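Peroxisomal catalase (Pichia angusta, PDB 2XQ1) probably breaks down hydrogen peroxide from peroxisomal oxidases into water and oxygen, working as a homotetramer of haem-containing subunits. Local coordinates at residues S184-M189 and Y438-M443; T203-S208 and Q232-L237; G219-V224 and P418-T423; Y223-F228 and K293-K298. One frame throughout, in Å; residues are numbered along the deposited sequence.

Contact 1 of 4, residues S184-M189 and Y438-M443; sequences SLHQVM and YFQPKM
Pro441 presses its ring against His186 and Leu185, where two helices run nearly parallel (axes 21° apart, 9.1 Å at closest approach). Its CG lies 3.9 Å from His186 CB, the two side chains crossing at about a right angle, while its CB meets Leu185 CD2 at 4.1 Å; the same CB also touches Met189 SD at 3.8 Å. A proline suits a place near a helix start, being compact and needing no backbone N-H partner. With CG anti to the backbone N (chi1 -158°), the imidazole of His186 is swung toward the other helix, and the Gln440–Pro441 peptide link covers one of its faces. Its ND1 bonds to Thr292 O, which helps fix the ring's rotation. Replacing His186 by an alanine would probably deprive Thr292 O of this partner and open a gap beside the Pro441 ring. Leu185 also packs on Tyr480 and Phe481, extending the apolar layer. Such helix-on-helix packing joins the catalase core to its C-terminal helical domain, here through helices 185-192 and 439-447.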
loop_
_atom_site.group_PDB
_atom_site.type_symbol
_atom_site.label_atom_id
_atom_site.label_comp_id
_atom_site.label_asym_id
_atom_site.label_seq_id
_atom_site.Cartn_x
_atom_site.Cartn_y
_atom_site.Cartn_z
ATOM N N SER O 184 33.658 -10.392 11.890
ATOM C CA SER O 184 33.085 -11.144 10.770
ATOM C C SER O 184 34.031 -12.239 10.303
ATOM O O SER O 184 33.640 -13.133 9.547
ATOM C CB SER O 184 32.763 -10.204 9.594
ATOM O OG SER O 184 33.919 -9.481 9.177
ATOM N N LEU O 185 35.278 -12.171 10.751
ATOM C CA LEU O 185 36.274 -13.097 10.267
ATOM C C LEU O 185 35.836 -14.572 10.413
ATOM O O LEU O 185 35.906 -15.344 9.433
ATOM C CB LEU O 185 37.627 -12.804 10.907
ATOM C CG LEU O 185 38.785 -13.751 10.651
ATOM C CD1 LEU O 185 39.133 -13.742 9.193
ATOM C CD2 LEU O 185 39.974 -13.353 11.476
ATOM N N HIS O 186 35.351 -14.955 11.600
ATOM C CA HIS O 186 34.884 -16.337 11.844
ATOM C C HIS O 186 33.906 -16.825 10.748
ATOM O O HIS O 186 34.177 -17.802 10.033
ATOM C CB HIS O 186 34.259 -16.476 13.250
ATOM C CG HIS O 186 34.250 -17.887 13.775
ATOM N ND1 HIS O 186 33.889 -18.199 15.071
ATOM C CD2 HIS O 186 34.563 -19.065 13.179
ATOM C CE1 HIS O 186 33.973 -19.507 15.246
ATOM N NE2 HIS O 186 34.374 -20.058 14.112
ATOM N N GLN O 187 32.801 -16.103 10.594
ATOM C CA GLN O 187 31.776 -16.455 9.622
ATOM C C GLN O 187 32.241 -16.333 8.196
ATOM O O GLN O 187 31.686 -17.012 7.351
ATOM C CB GLN O 187 30.513 -15.618 9.850
ATOM C CG GLN O 187 29.410 -15.802 8.833
ATOM C CD GLN O 187 28.961 -17.247 8.626
ATOM O OE1 GLN O 187 28.550 -17.604 7.527
ATOM N NE2 GLN O 187 29.001 -18.069 9.678
ATOM N N VAL O 188 33.242 -15.489 7.925
ATOM C CA VAL O 188 33.669 -15.253 6.547
ATOM C C VAL O 188 34.507 -16.412 6.123
ATOM O O VAL O 188 34.517 -16.797 4.948
ATOM C CB VAL O 188 34.472 -13.979 6.371
ATOM C CG1 VAL O 188 35.088 -13.932 4.973
ATOM C CG2 VAL O 188 33.587 -12.773 6.561
ATOM N N MET O 189 35.181 -16.995 7.102
ATOM C CA MET O 189 35.935 -18.207 6.856
ATOM C C MET O 189 35.014 -19.370 6.435
ATOM O O MET O 189 35.319 -20.122 5.504
ATOM C CB MET O 189 36.799 -18.529 8.078
ATOM C CG MET O 189 38.031 -17.607 8.199
ATOM S SD MET O 189 39.054 -17.942 9.655
ATOM C CE MET O 189 39.918 -19.415 9.132
ATOM N N TYR O 438 39.862 -13.441 17.910
ATOM C CA TYR O 438 40.626 -14.125 16.866
ATOM C C TYR O 438 40.828 -15.626 17.083
ATOM O O TYR O 438 41.202 -16.334 16.156
ATOM C CB TYR O 438 41.997 -13.480 16.692
ATOM C CG TYR O 438 41.992 -12.020 16.286
ATOM C CD1 TYR O 438 41.034 -11.509 15.393
ATOM C CD2 TYR O 438 42.982 -11.152 16.765
ATOM C CE1 TYR O 438 41.049 -10.163 15.015
ATOM C CE2 TYR O 438 43.008 -9.813 16.394
ATOM C CZ TYR O 438 42.041 -9.320 15.518
ATOM O OH TYR O 438 42.093 -7.989 15.164
ATOM N N PHE O 439 40.582 -16.104 18.299
ATOM C CA PHE O 439 40.955 -17.469 18.709
ATOM C C PHE O 439 40.137 -18.547 18.002
ATOM O O PHE O 439 40.661 -19.578 17.575
ATOM C CB PHE O 439 40.838 -17.607 20.242
ATOM C CG PHE O 439 41.135 -18.995 20.776
ATOM C CD1 PHE O 439 42.435 -19.369 21.146
ATOM C CD2 PHE O 439 40.101 -19.922 20.940
ATOM C CE1 PHE O 439 42.699 -20.650 21.649
ATOM C CE2 PHE O 439 40.353 -21.213 21.442
ATOM C CZ PHE O 439 41.649 -21.575 21.798
ATOM N N GLN O 440 38.841 -18.303 17.890
ATOM C CA GLN O 440 37.964 -19.285 17.310
ATOM C C GLN O 440 38.112 -19.373 15.787
ATOM O O GLN O 440 38.041 -20.466 15.249
ATOM C CB GLN O 440 36.536 -19.036 17.744
ATOM C CG GLN O 440 35.901 -20.255 18.373
ATOM C CD GLN O 440 34.684 -19.909 19.226
ATOM O OE1 GLN O 440 34.806 -19.702 20.430
ATOM N NE2 GLN O 440 33.503 -19.854 18.596
ATOM N N PRO O 441 38.329 -18.239 15.084
ATOM C CA PRO O 441 38.778 -18.357 13.698
ATOM C C PRO O 441 40.070 -19.155 13.553
ATOM O O PRO O 441 40.217 -19.913 12.597
ATOM C CB PRO O 441 39.040 -16.911 13.294
ATOM C CG PRO O 441 38.097 -16.149 14.088
ATOM C CD PRO O 441 37.898 -16.860 15.389
ATOM N N LYS O 442 41.002 -18.978 14.487
ATOM C CA LYS O 442 42.288 -19.678 14.438
ATOM C C LYS O 442 42.015 -21.176 14.505
ATOM O O LYS O 442 42.537 -21.933 13.703
ATOM C CB LYS O 442 43.178 -19.232 15.606
ATOM C CG LYS O 442 44.690 -19.481 15.452
ATOM C CD LYS O 442 45.286 -20.001 16.792
ATOM C CE LYS O 442 46.590 -19.306 17.230
ATOM N NZ LYS O 442 47.776 -19.589 16.360
ATOM N N MET O 443 41.165 -21.578 15.445
ATOM C CA MET O 443 40.754 -22.960 15.578
ATOM C C MET O 443 40.093 -23.529 14.328
ATOM O O MET O 443 40.252 -24.719 14.034
ATOM C CB MET O 443 39.833 -23.130 16.780
ATOM C CG MET O 443 40.542 -22.925 18.111
ATOM S SD MET O 443 42.187 -23.740 18.240
ATOM C CE MET O 443 41.708 -25.512 18.443
#

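Contact 2 of 4, residues T203-S208 and Q232-L237; sequences TMNGYS and QGVHNL
The chain at 203-205 runs nearly at right angles (93°) to 232-235, with the CA atoms of Thr203 and Val234 4.8 Å apart, and His235 N donates a hydrogen bond to Thr203 O at 3.3 Å. The N-H points fairly well at its acceptor (152°), though the donor is tilted from the carbonyl plane. The same oxygen also receives a CA-H...O contact from Val234 CA. Thr203 loses more surface to the other segment than any other residue of the contact: its methyl CG2 comes 4.0 Å from His235 CD2, at the imidazole edge, and lies beside the carbonyls of Gln232 and Gly233. Gly233 takes a positive phi, easy for glycine, as the chain turns. The contact joins the approach to strand 206-207 to the loop leaving strand 221-230, antiparallel neighbours in the sheet that includes the barrel strands; Ser208, at the far end, touches the haem. Asn205, its CG anti to the carbonyl carbon (chi1 -68°), brings its amide to Val234 CG2, 3.5 Å from ND2. That amide is held at both ends: ND2 gives a straight bond, in the amide plane, to Tyr207 OH at 3.0 Å, and OD1 accepts from Ala230 N. Asparagine fits because it donates and accepts at once while its flat group meets the valine methyl.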
loop_
_atom_site.group_PDB
_atom_site.type_symbol
_atom_site.label_atom_id
_atom_site.label_comp_id
_atom_site.label_asym_id
_atom_site.label_seq_id
_atom_site.Cartn_x
_atom_site.Cartn_y
_atom_site.Cartn_z
ATOM N N THR O 203 21.256 -31.538 2.248
ATOM C CA THR O 203 22.566 -31.872 2.784
ATOM C C THR O 203 23.255 -30.716 3.548
ATOM O O THR O 203 24.481 -30.488 3.416
ATOM C CB THR O 203 23.505 -32.409 1.678
ATOM O OG1 THR O 203 23.764 -31.378 0.721
ATOM C CG2 THR O 203 22.894 -33.619 0.992
ATOM N N MET O 204 22.466 -30.009 4.356
ATOM C CA MET O 204 22.988 -28.977 5.244
ATOM C C MET O 204 22.369 -29.062 6.633
ATOM O O MET O 204 21.261 -29.559 6.795
ATOM C CB MET O 204 22.765 -27.589 4.648
ATOM C CG MET O 204 21.397 -27.380 4.065
ATOM S SD MET O 204 21.098 -25.665 3.638
ATOM C CE MET O 204 20.065 -25.137 5.011
ATOM N N ASN O 205 23.096 -28.578 7.634
ATOM C CA ASN O 205 22.579 -28.540 8.987
ATOM C C ASN O 205 21.912 -27.211 9.336
ATOM O O ASN O 205 22.107 -26.211 8.666
ATOM C CB ASN O 205 23.696 -28.800 9.976
ATOM C CG ASN O 205 24.232 -30.231 9.922
ATOM O OD1 ASN O 205 23.561 -31.173 9.478
ATOM N ND2 ASN O 205 25.471 -30.387 10.391
ATOM N N GLY O 206 21.106 -27.202 10.383
ATOM C CA GLY O 206 20.510 -25.962 10.837
ATOM C C GLY O 206 20.981 -25.696 12.237
ATOM O O GLY O 206 21.090 -26.631 13.042
ATOM N N TYR O 207 21.266 -24.428 12.529
ATOM C CA TYR O 207 21.697 -24.013 13.873
ATOM C C TYR O 207 20.963 -22.759 14.343
ATOM O O TYR O 207 20.666 -21.853 13.555
ATOM C CB TYR O 207 23.193 -23.759 13.904
ATOM C CG TYR O 207 24.059 -24.864 13.302
ATOM C CD1 TYR O 207 24.424 -24.870 11.936
ATOM C CD2 TYR O 207 24.545 -25.895 14.115
ATOM C CE1 TYR O 207 25.245 -25.874 11.417
ATOM C CE2 TYR O 207 25.376 -26.905 13.605
ATOM C CZ TYR O 207 25.725 -26.889 12.273
ATOM O OH TYR O 207 26.533 -27.919 11.834
ATOM N N SER O 208 20.673 -22.700 15.634
ATOM C CA SER O 208 19.961 -21.552 16.166
ATOM C C SER O 208 20.841 -20.353 16.019
ATOM O O SER O 208 20.342 -19.237 15.931
ATOM C CB SER O 208 19.569 -21.720 17.626
ATOM O OG SER O 208 20.713 -21.872 18.435
ATOM N N GLN O 232 20.974 -36.960 5.841
ATOM C CA GLN O 232 21.493 -37.111 4.503
ATOM C C GLN O 232 22.972 -36.696 4.485
ATOM O O GLN O 232 23.600 -36.693 3.426
ATOM C CB GLN O 232 20.673 -36.251 3.535
ATOM C CG GLN O 232 19.177 -36.582 3.454
ATOM C CD GLN O 232 18.361 -36.244 4.724
ATOM O OE1 GLN O 232 18.323 -35.101 5.184
ATOM N NE2 GLN O 232 17.681 -37.252 5.274
ATOM N N GLY O 233 23.518 -36.347 5.655
ATOM C CA GLY O 233 24.904 -35.876 5.778
ATOM C C GLY O 233 25.208 -34.503 5.174
ATOM O O GLY O 233 24.442 -33.989 4.364
ATOM N N VAL O 234 26.343 -33.914 5.551
ATOM C CA VAL O 234 26.758 -32.588 5.054
ATOM C C VAL O 234 27.638 -32.684 3.801
ATOM O O VAL O 234 28.803 -33.089 3.867
ATOM C CB VAL O 234 27.517 -31.783 6.141
ATOM C CG1 VAL O 234 27.882 -30.381 5.638
ATOM C CG2 VAL O 234 26.705 -31.697 7.428
ATOM N N HIS O 235 27.083 -32.301 2.658
ATOM C CA HIS O 235 27.840 -32.391 1.420
ATOM C C HIS O 235 27.933 -31.050 0.729
ATOM O O HIS O 235 26.919 -30.376 0.551
ATOM C CB HIS O 235 27.231 -33.445 0.498
ATOM C CG HIS O 235 27.271 -34.820 1.081
ATOM N ND1 HIS O 235 28.400 -35.614 1.029
ATOM C CD2 HIS O 235 26.340 -35.532 1.762
ATOM C CE1 HIS O 235 28.155 -36.770 1.634
ATOM N NE2 HIS O 235 26.911 -36.745 2.088
ATOM N N ASN O 236 29.149 -30.681 0.331
ATOM C CA ASN O 236 29.399 -29.395 -0.316
ATOM C C ASN O 236 29.893 -29.474 -1.756
ATOM O O ASN O 236 30.358 -30.517 -2.194
ATOM C CB ASN O 236 30.360 -28.600 0.540
ATOM C CG ASN O 236 29.780 -28.297 1.889
ATOM O OD1 ASN O 236 28.566 -28.149 2.026
ATOM N ND2 ASN O 236 30.628 -28.205 2.897
ATOM N N LEU O 237 29.759 -28.378 -2.494
ATOM C CA LEU O 237 30.248 -28.302 -3.861
ATOM C C LEU O 237 31.550 -27.523 -3.902
ATOM O O LEU O 237 31.810 -26.724 -3.013
ATOM C CB LEU O 237 29.231 -27.582 -4.727
ATOM C CG LEU O 237 27.897 -28.241 -5.031
ATOM C CD1 LEU O 237 27.068 -27.261 -5.855
ATOM C CD2 LEU O 237 28.124 -29.541 -5.790
#

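Contact 3 of 4, residues G219-V224 and P418-T423; sequences GEWVYV and PDEKYT
Two side chains of the barrel strand, Trp221 and Tyr223, donate hydrogen bonds to the segment 418-423. Trp221 CG stands between the backbone N and the carbonyl carbon (chi1 63°), which sends the indole toward 418-420, and NE1 donates to Pro418 O at 3.2 Å, meeting a lone pair in the carbonyl plane. Tyr223 OH donates to Glu420 OE2 at 2.5 Å; OE2, met on its anti side, lies at the ring's edge. Tyrosine suits this place, since its rigid ring carries a donor far from the strand.

Of the charged groups, Asp419 OD1 lies obliquely to the indole, 3.3 Å from Trp221 NE1, at an angle too poor for a hydrogen bond. Lys213 forms salt bridges with both Asp419 and Glu420, probably offsetting the two negative charges.

Among apolar and aromatic contacts, Trp221 CH2 meets Glu420 CG at 4.2 Å, and the indole turns its edge to the face of Tyr223 in a T-shaped pair. Tryptophan fits by combining an N-H donor with a broad ring that also makes a cation-pi contact with Lys213. A leucine in place of Trp221 would probably leave Pro418 O without its donor and Tyr223 without its aromatic neighbour.

Further along the segment, Lys421 forms a salt bridge with Glu425 of a second subunit, and Tyr422 pairs with a strand of that chain. Such pinning of the segment after the barrel to a barrel strand is consistent with the wrapping region of tetrameric catalases.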
loop_
_atom_site.group_PDB
_atom_site.type_symbol
_atom_site.label_atom_id
_atom_site.label_comp_id
_atom_site.label_asym_id
_atom_site.label_seq_id
_atom_site.Cartn_x
_atom_site.Cartn_y
_atom_site.Cartn_z
ATOM N N GLY O 219 9.856 -23.508 36.486
ATOM C CA GLY O 219 10.346 -22.150 36.259
ATOM C C GLY O 219 11.861 -22.050 36.191
ATOM O O GLY O 219 12.409 -20.943 36.178
ATOM N N GLU O 220 12.530 -23.205 36.150
ATOM C CA GLU O 220 13.989 -23.279 36.036
ATOM C C GLU O 220 14.401 -23.207 34.578
ATOM O O GLU O 220 13.917 -23.974 33.735
ATOM C CB GLU O 220 14.532 -24.566 36.669
ATOM C CG GLU O 220 14.388 -24.630 38.193
ATOM C CD GLU O 220 14.471 -26.060 38.782
ATOM O OE1 GLU O 220 14.498 -27.060 38.022
ATOM O OE2 GLU O 220 14.497 -26.176 40.036
ATOM N N TRP O 221 15.305 -22.278 34.287
ATOM C CA TRP O 221 15.699 -21.977 32.908
ATOM C C TRP O 221 17.155 -22.220 32.690
ATOM O O TRP O 221 17.976 -22.023 33.582
ATOM C CB TRP O 221 15.390 -20.522 32.535
ATOM C CG TRP O 221 16.147 -19.514 33.351
ATOM C CD1 TRP O 221 15.702 -18.898 34.476
ATOM C CD2 TRP O 221 17.474 -19.015 33.118
ATOM N NE1 TRP O 221 16.659 -18.045 34.959
ATOM C CE2 TRP O 221 17.754 -18.096 34.140
ATOM C CE3 TRP O 221 18.445 -19.246 32.140
ATOM C CZ2 TRP O 221 18.959 -17.409 34.217
ATOM C CZ3 TRP O 221 19.659 -18.561 32.219
ATOM C CH2 TRP O 221 19.902 -17.657 33.248
ATOM N N VAL O 222 17.469 -22.592 31.462
ATOM C CA VAL O 222 18.814 -22.921 31.083
ATOM C C VAL O 222 19.028 -22.299 29.710
ATOM O O VAL O 222 18.084 -22.165 28.941
ATOM C CB VAL O 222 18.944 -24.442 31.086
ATOM C CG1 VAL O 222 18.775 -25.014 29.696
ATOM C CG2 VAL O 222 20.257 -24.856 31.703
ATOM N N TYR O 223 20.244 -21.851 29.435
ATOM C CA TYR O 223 20.575 -21.310 28.116
ATOM C C TYR O 223 20.696 -22.467 27.116
ATOM O O TYR O 223 21.273 -23.494 27.453
ATOM C CB TYR O 223 21.902 -20.527 28.129
ATOM C CG TYR O 223 21.916 -19.201 28.857
ATOM C CD1 TYR O 223 21.098 -18.147 28.475
ATOM C CD2 TYR O 223 22.789 -18.990 29.901
ATOM C CE1 TYR O 223 21.139 -16.923 29.149
ATOM C CE2 TYR O 223 22.838 -17.780 30.579
ATOM C CZ TYR O 223 22.019 -16.755 30.205
ATOM O OH TYR O 223 22.087 -15.565 30.902
ATOM N N VAL O 224 20.163 -22.302 25.898
ATOM C CA VAL O 224 20.263 -23.348 24.871
ATOM C C VAL O 224 20.792 -22.886 23.521
ATOM O O VAL O 224 20.732 -21.714 23.180
ATOM C CB VAL O 224 18.936 -24.086 24.606
ATOM C CG1 VAL O 224 18.230 -24.420 25.889
ATOM C CG2 VAL O 224 18.054 -23.251 23.760
ATOM N N PRO O 418 14.974 -17.415 40.558
ATOM C CA PRO O 418 15.950 -16.369 40.171
ATOM C C PRO O 418 16.200 -16.317 38.653
ATOM O O PRO O 418 16.454 -17.356 38.028
ATOM C CB PRO O 418 17.244 -16.774 40.924
ATOM C CG PRO O 418 17.060 -18.233 41.270
ATOM C CD PRO O 418 15.561 -18.371 41.524
ATOM N N ASP O 419 16.103 -15.114 38.085
ATOM C CA ASP O 419 16.434 -14.876 36.691
ATOM C C ASP O 419 17.705 -14.020 36.578
ATOM O O ASP O 419 18.494 -13.926 37.522
ATOM C CB ASP O 419 15.256 -14.196 35.988
ATOM C CG ASP O 419 14.898 -14.858 34.662
ATOM O OD1 ASP O 419 15.793 -15.046 33.798
ATOM O OD2 ASP O 419 13.697 -15.191 34.492
ATOM N N GLU O 420 17.904 -13.407 35.415
ATOM C CA GLU O 420 19.048 -12.535 35.189
ATOM C C GLU O 420 18.847 -11.243 35.976
ATOM O O GLU O 420 17.710 -10.797 36.146
ATOM C CB GLU O 420 19.199 -12.260 33.688
ATOM C CG GLU O 420 19.776 -13.428 32.886
ATOM C CD GLU O 420 19.517 -13.310 31.391
ATOM O OE1 GLU O 420 18.459 -12.767 31.000
ATOM O OE2 GLU O 420 20.367 -13.769 30.601
ATOM N N LYS O 421 19.934 -10.656 36.478
ATOM C CA LYS O 421 19.830 -9.395 37.231
ATOM C C LYS O 421 20.607 -8.237 36.594
ATOM O O LYS O 421 21.709 -8.432 36.075
ATOM C CB LYS O 421 20.241 -9.571 38.702
ATOM C CG LYS O 421 19.916 -10.935 39.308
ATOM C CD LYS O 421 18.823 -10.848 40.406
ATOM C CE LYS O 421 18.601 -12.229 41.070
ATOM N NZ LYS O 421 17.230 -12.426 41.660
ATOM N N TYR O 422 20.034 -7.039 36.664
ATOM C CA TYR O 422 20.562 -5.890 35.966
ATOM C C TYR O 422 20.948 -4.751 36.925
ATOM O O TYR O 422 20.281 -4.549 37.945
ATOM C CB TYR O 422 19.535 -5.415 34.943
ATOM C CG TYR O 422 19.121 -6.472 33.945
ATOM C CD1 TYR O 422 19.825 -6.648 32.757
ATOM C CD2 TYR O 422 18.025 -7.292 34.183
ATOM C CE1 TYR O 422 19.444 -7.614 31.830
ATOM C CE2 TYR O 422 17.648 -8.264 33.268
ATOM C CZ TYR O 422 18.365 -8.418 32.096
ATOM O OH TYR O 422 18.000 -9.368 31.187
ATOM N N THR O 423 22.028 -4.024 36.594
ATOM C CA THR O 423 22.594 -2.939 37.423
ATOM C C THR O 423 23.241 -1.898 36.544
ATOM O O THR O 423 24.096 -2.236 35.732
ATOM C CB THR O 423 23.774 -3.424 38.340
ATOM O OG1 THR O 423 23.397 -4.579 39.089
ATOM C CG2 THR O 423 24.210 -2.332 39.326
#

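Contact 4 of 4, residues Y223-F228 and K293-K298; sequences YVQVHF and KVWPHK
Gln225 and Trp295 make the heart of this contact, the glutamine lying over the indole. Gln225 CB, directed at the loop, stands 4.1 Å from both CZ3 and CE3 of Trp295. The next atom, CG, sits almost exactly above the six-membered ring, 3.4 Å from its centroid and 4° off the normal, a CH-pi contact. The chain then bends at chi2 (-91°), which lifts the amide off the face, NE2 ending beyond the rim, 4.0 Å from Trp295 NE1. There NE2 is occupied by Gly209 O and Thr211 OG1, two hydrogen bonds that hold the amide in place.

A glutamine suits the site because its methylenes pack on the aromatic face while the amide bonds to the loop at Gly209 and Thr211. The indole is flanked further along: CH2 touches Tyr223 CB at 4.0 Å, and Tyr223 O approaches the ring edge, 3.8 Å from the same CH2. At the other end the rings of His227 and His297 sit obliquely, centroids 6.0 Å apart and planes at 84°. Trp295 O accepts from Gln274 NE2 on strand 268-276, tying the loop to the next barrel strand.

No hydrogen bond or salt bridge spans the two segments, so the loop is probably held to this strand mainly by dispersion and CH-pi attraction, while the glutamine's polar end is spent on Gly209 and Thr211.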
loop_
_atom_site.group_PDB
_atom_site.type_symbol
_atom_site.label_atom_id
_atom_site.label_comp_id
_atom_site.label_asym_id
_atom_site.label_seq_id
_atom_site.Cartn_x
_atom_site.Cartn_y
_atom_site.Cartn_z
ATOM N N TYR O 223 20.244 -21.851 29.435
ATOM C CA TYR O 223 20.575 -21.310 28.116
ATOM C C TYR O 223 20.696 -22.467 27.116
ATOM O O TYR O 223 21.273 -23.494 27.453
ATOM C CB TYR O 223 21.902 -20.527 28.129
ATOM C CG TYR O 223 21.916 -19.201 28.857
ATOM C CD1 TYR O 223 21.098 -18.147 28.475
ATOM C CD2 TYR O 223 22.789 -18.990 29.901
ATOM C CE1 TYR O 223 21.139 -16.923 29.149
ATOM C CE2 TYR O 223 22.838 -17.780 30.579
ATOM C CZ TYR O 223 22.019 -16.755 30.205
ATOM O OH TYR O 223 22.087 -15.565 30.902
ATOM N N VAL O 224 20.163 -22.302 25.898
ATOM C CA VAL O 224 20.263 -23.348 24.871
ATOM C C VAL O 224 20.792 -22.886 23.521
ATOM O O VAL O 224 20.732 -21.714 23.180
ATOM C CB VAL O 224 18.936 -24.086 24.606
ATOM C CG1 VAL O 224 18.230 -24.420 25.889
ATOM C CG2 VAL O 224 18.054 -23.251 23.760
ATOM N N GLN O 225 21.311 -23.857 22.775
ATOM C CA GLN O 225 21.750 -23.708 21.390
ATOM C C GLN O 225 21.188 -24.917 20.655
ATOM O O GLN O 225 21.393 -26.047 21.112
ATOM C CB GLN O 225 23.274 -23.745 21.306
ATOM C CG GLN O 225 23.951 -22.455 21.688
ATOM C CD GLN O 225 24.187 -21.500 20.512
ATOM O OE1 GLN O 225 24.195 -21.898 19.344
ATOM N NE2 GLN O 225 24.381 -20.231 20.824
ATOM N N VAL O 226 20.484 -24.711 19.542
ATOM C CA VAL O 226 19.764 -25.812 18.925
ATOM C C VAL O 226 20.480 -26.275 17.658
ATOM O O VAL O 226 21.011 -25.454 16.921
ATOM C CB VAL O 226 18.285 -25.426 18.680
ATOM C CG1 VAL O 226 17.487 -26.615 18.111
ATOM C CG2 VAL O 226 17.630 -24.959 19.988
ATOM N N HIS O 227 20.524 -27.587 17.424
ATOM C CA HIS O 227 21.205 -28.157 16.246
ATOM C C HIS O 227 20.276 -29.079 15.440
ATOM O O HIS O 227 19.708 -30.048 15.977
ATOM C CB HIS O 227 22.443 -28.977 16.650
ATOM C CG HIS O 227 23.528 -28.185 17.305
ATOM N ND1 HIS O 227 23.349 -27.522 18.508
ATOM C CD2 HIS O 227 24.823 -27.987 16.956
ATOM C CE1 HIS O 227 24.474 -26.927 18.856
ATOM N NE2 HIS O 227 25.385 -27.194 17.933
ATOM N N PHE O 228 20.123 -28.804 14.150
ATOM C CA PHE O 228 19.413 -29.744 13.290
ATOM C C PHE O 228 20.437 -30.422 12.400
ATOM O O PHE O 228 21.052 -29.764 11.576
ATOM C CB PHE O 228 18.354 -29.045 12.416
ATOM C CG PHE O 228 17.240 -28.402 13.185
ATOM C CD1 PHE O 228 16.890 -28.839 14.460
ATOM C CD2 PHE O 228 16.517 -27.364 12.620
ATOM C CE1 PHE O 228 15.824 -28.206 15.177
ATOM C CE2 PHE O 228 15.455 -26.733 13.315
ATOM C CZ PHE O 228 15.104 -27.154 14.583
ATOM N N LYS O 293 30.364 -16.632 18.046
ATOM C CA LYS O 293 30.993 -17.706 18.780
ATOM C C LYS O 293 30.128 -18.952 18.750
ATOM O O LYS O 293 28.903 -18.859 18.582
ATOM C CB LYS O 293 31.187 -17.279 20.231
ATOM C CG LYS O 293 31.960 -15.992 20.430
ATOM C CD LYS O 293 33.473 -16.183 20.260
ATOM C CE LYS O 293 34.237 -14.881 20.505
ATOM N NZ LYS O 293 33.852 -13.767 19.547
ATOM N N VAL O 294 30.780 -20.107 18.916
ATOM C CA VAL O 294 30.126 -21.405 19.136
ATOM C C VAL O 294 30.464 -21.895 20.516
ATOM O O VAL O 294 31.396 -21.388 21.134
ATOM C CB VAL O 294 30.605 -22.490 18.153
ATOM C CG1 VAL O 294 30.380 -22.049 16.734
ATOM C CG2 VAL O 294 32.068 -22.830 18.368
ATOM N N TRP O 295 29.722 -22.894 20.989
ATOM C CA TRP O 295 30.000 -23.557 22.266
ATOM C C TRP O 295 30.771 -24.855 21.987
ATOM O O TRP O 295 30.218 -25.767 21.367
ATOM C CB TRP O 295 28.690 -23.886 22.983
ATOM C CG TRP O 295 27.864 -22.726 23.403
ATOM C CD1 TRP O 295 28.118 -21.404 23.193
ATOM C CD2 TRP O 295 26.615 -22.793 24.078
ATOM N NE1 TRP O 295 27.114 -20.638 23.715
ATOM C CE2 TRP O 295 26.175 -21.467 24.268
ATOM C CE3 TRP O 295 25.823 -23.851 24.553
ATOM C CZ2 TRP O 295 24.971 -21.165 24.919
ATOM C CZ3 TRP O 295 24.627 -23.557 25.201
ATOM C CH2 TRP O 295 24.211 -22.222 25.378
ATOM N N PRO O 296 32.048 -24.944 22.426
ATOM C CA PRO O 296 32.816 -26.179 22.188
ATOM C C PRO O 296 32.114 -27.489 22.640
ATOM O O PRO O 296 31.563 -27.573 23.754
ATOM C CB PRO O 296 34.134 -25.939 22.943
ATOM C CG PRO O 296 33.936 -24.664 23.735
ATOM C CD PRO O 296 32.894 -23.885 23.022
ATOM N N HIS O 297 32.145 -28.489 21.754
ATOM C CA HIS O 297 31.403 -29.744 21.926
ATOM C C HIS O 297 31.914 -30.535 23.126
ATOM O O HIS O 297 31.136 -31.174 23.852
ATOM C CB HIS O 297 31.451 -30.578 20.629
ATOM C CG HIS O 297 30.559 -30.054 19.539
ATOM N ND1 HIS O 297 30.378 -28.694 19.305
ATOM C CD2 HIS O 297 29.799 -30.704 18.615
ATOM C CE1 HIS O 297 29.542 -28.529 18.293
ATOM N NE2 HIS O 297 29.176 -29.733 17.857
ATOM N N LYS O 298 33.227 -30.470 23.327
ATOM C CA LYS O 298 33.872 -31.062 24.487
ATOM C C LYS O 298 33.151 -30.674 25.780
ATOM O O LYS O 298 32.687 -31.543 26.517
ATOM C CB LYS O 298 35.347 -30.643 24.542
ATOM C CG LYS O 298 36.245 -31.636 25.279
#

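Contact 1 closes the longest loop of the four, and the other three lie nested inside it; contact 2 crosses contacts 3 and 4 along the chain. Contacts 2, 3 and 4 all reach the same antiparallel sheet: contacts 3 and 4 use strand 221-230 and share Tyr223 and Val224, while strand 206-207 of contact 2 pairs with that strand, Gly206 with Phe228. Centres of contacts 2 and 4 are 16 Å apart, as are those of 1 and 4, whereas contacts 2 and 3 stand 32 Å apart. Contact 4 also touches contact 1, Val294 meeting Gln440. Strand 221-230 thus carries both the contact near the subunit interface and that with the loop touching helix 439-447.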